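Local coordinates for protein peptidase S8 and S53, subtilisin, kexin, sedolisin (Mycobacterium smegmatis, PDB 4KG7) that is a mycosin serine protease of the subtilisin family associated with the ESX-3 type VII secretion system and probably cleaves proteins by a serine charge-relay mechanism, at residues I210-G215 with S250-W255. Residues are numbered along the deposited sequence; the frame is centred on the assembly and turned at random.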
loop_
_atom_site.group_PDB
_atom_site.type_symbol
_atom_site.label_atom_id
_atom_site.label_comp_id
_atom_site.label_asym_id
_atom_site.label_seq_id
_atom_site.Cartn_x
_atom_site.Cartn_y
_atom_site.Cartn_z
ATOM N N ILE A 210 1.321 -6.237 -7.535
ATOM C CA ILE A 210 1.963 -5.388 -6.550
ATOM C C ILE A 210 1.230 -4.052 -6.557
ATOM O O ILE A 210 1.078 -3.416 -7.593
ATOM C CB ILE A 210 3.452 -5.148 -6.854
ATOM C CG1 ILE A 210 4.235 -6.474 -7.036
ATOM C CG2 ILE A 210 4.102 -4.283 -5.774
ATOM C CD1 ILE A 210 5.626 -6.253 -7.590
ATOM N N VAL A 211 0.765 -3.673 -5.397
ATOM C CA VAL A 211 -0.029 -2.466 -5.193
ATOM C C VAL A 211 0.710 -1.566 -4.223
ATOM O O VAL A 211 1.102 -2.009 -3.146
ATOM C CB VAL A 211 -1.433 -2.823 -4.598
ATOM C CG1 VAL A 211 -2.298 -1.597 -4.396
ATOM C CG2 VAL A 211 -2.149 -3.818 -5.483
ATOM N N ALA A 212 0.856 -0.290 -4.595
ATOM C CA ALA A 212 1.598 0.688 -3.788
ATOM C C ALA A 212 0.812 1.975 -3.615
ATOM O O ALA A 212 0.180 2.460 -4.554
ATOM C CB ALA A 212 2.956 0.985 -4.441
ATOM N N ALA A 213 0.861 2.568 -2.433
ATOM C CA ALA A 213 0.301 3.883 -2.221
ATOM C C ALA A 213 1.037 4.935 -3.040
ATOM O O ALA A 213 2.260 4.912 -3.110
ATOM C CB ALA A 213 0.407 4.234 -0.738
ATOM N N ALA A 214 0.316 5.893 -3.644
ATOM C CA ALA A 214 0.966 6.907 -4.496
ATOM C C ALA A 214 1.756 7.935 -3.699
ATOM O O ALA A 214 2.680 8.538 -4.227
ATOM C CB ALA A 214 -0.078 7.620 -5.332
ATOM N N GLY A 215 1.381 8.121 -2.434
ATOM C CA GLY A 215 1.977 9.181 -1.609
ATOM C C GLY A 215 1.032 10.317 -1.311
ATOM O O GLY A 215 0.032 10.515 -2.008
ATOM N N SER A 250 8.032 9.157 -6.249
ATOM C CA SER A 250 7.378 8.307 -5.261
ATOM C C SER A 250 7.778 6.851 -5.494
ATOM O O SER A 250 7.613 6.331 -6.588
ATOM C CB SER A 250 5.872 8.447 -5.380
ATOM O OG SER A 250 5.200 7.589 -4.479
ATOM N N ILE A 251 8.335 6.236 -4.462
ATOM C CA ILE A 251 8.948 4.908 -4.507
ATOM C C ILE A 251 8.119 3.955 -3.638
ATOM O O ILE A 251 7.859 4.235 -2.461
ATOM C CB ILE A 251 10.405 4.982 -3.997
ATOM C CG1 ILE A 251 11.232 6.028 -4.772
ATOM C CG2 ILE A 251 11.083 3.640 -4.096
ATOM C CD1 ILE A 251 12.377 6.606 -3.982
ATOM N N PRO A 252 7.757 2.766 -4.165
ATOM C CA PRO A 252 8.087 2.195 -5.466
ATOM C C PRO A 252 7.113 2.492 -6.622
ATOM O O PRO A 252 7.243 1.906 -7.700
ATOM C CB PRO A 252 8.091 0.701 -5.142
ATOM C CG PRO A 252 6.926 0.564 -4.215
ATOM C CD PRO A 252 7.008 1.794 -3.340
ATOM N N SER A 253 6.163 3.401 -6.422
ATOM C CA SER A 253 5.170 3.719 -7.469
ATOM C C SER A 253 5.747 4.002 -8.835
ATOM O O SER A 253 5.141 3.648 -9.848
ATOM C CB SER A 253 4.294 4.913 -7.067
ATOM O OG SER A 253 3.300 4.531 -6.145
ATOM N N TRP A 254 6.892 4.669 -8.900
ATOM C CA TRP A 254 7.405 5.043 -10.218
ATOM C C TRP A 254 7.876 3.857 -11.042
ATOM O O TRP A 254 8.072 3.994 -12.235
ATOM C CB TRP A 254 8.433 6.146 -10.120
ATOM C CG TRP A 254 9.791 5.711 -9.741
ATOM C CD1 TRP A 254 10.151 4.812 -8.783
ATOM C CD2 TRP A 254 10.991 6.198 -10.318
ATOM N NE1 TRP A 254 11.524 4.706 -8.735
ATOM C CE2 TRP A 254 12.063 5.554 -9.662
ATOM C CE3 TRP A 254 11.272 7.132 -11.321
ATOM C CZ2 TRP A 254 13.398 5.809 -9.983
ATOM C CZ3 TRP A 254 12.601 7.385 -11.655
ATOM C CH2 TRP A 254 13.652 6.722 -10.982
ATOM N N TRP A 255 7.976 2.679 -10.418
ATOM C CA TRP A 255 8.393 1.461 -11.120
ATOM C C TRP A 255 7.260 0.842 -11.933
ATOM O O TRP A 255 6.935 -0.330 -11.790
ATOM C CB TRP A 255 9.040 0.449 -10.137
ATOM C CG TRP A 255 10.486 0.702 -9.945
ATOM C CD1 TRP A 255 11.116 1.242 -8.850
ATOM C CD2 TRP A 255 11.501 0.452 -10.903
ATOM N NE1 TRP A 255 12.473 1.309 -9.077
ATOM C CE2 TRP A 255 12.736 0.830 -10.333
ATOM C CE3 TRP A 255 11.489 -0.098 -12.185
ATOM C CZ2 TRP A 255 13.933 0.717 -11.031
ATOM C CZ3 TRP A 255 12.682 -0.221 -12.873
ATOM C CH2 TRP A 255 13.882 0.182 -12.297
HETATM O O HOH W 1 5.228 4.836 -4.133
#
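One buried water bridges A213 with S250 and S253, gripped by four polar atoms of segments 210-215 and 250-255. It donates to A213 O (3.1 Å) and to S250 OG (2.8 Å). From S253 N it accepts a bond of 2.9 Å, and it pairs with S253 OG at 2.8 Å. S250 OG takes the water's proton and passes its own to A214 O at 2.7 Å. This hydroxyl reaches the carbonyl from above its plane, 55° out of it, with a C=O...OG angle of 125°. With OG anti to the backbone N (chi1 177°), the S250 side chain extends to the first carbonyl past the strand, A214 O, while the water takes the strand's last, A213 O. S253 OG, turned to lie anti to its own carbonyl carbon, comes within 3.2 Å of A213 O and is also hydrogen-bonded to S261 OG on the neighbouring strand 259-265. Strand 209-213 is an inner strand of the parallel sheet of the subtilisin fold, hydrogen-bonded to strand 259-265 and to 175-178; the side chain of A213 lies about 5 Å from that of S319, the predicted charge-relay serine. The water and serines join the last strand residue and the one after it to the end of strand 248-251, which pairs antiparallel with 182-185, and to the turn that follows. A cis peptide before P252 leads into this type I turn, closed by W255 N donating to P252 O, and W254 N bonds back to S250 O. Earlier in strand 209-213, A212 CB points toward the turn, 3.9 Å from S253 OG and about as far from P252 CG. G215, at positive phi, turns the chain beyond A214 and donates its N-H to T318 OG1, beside S319.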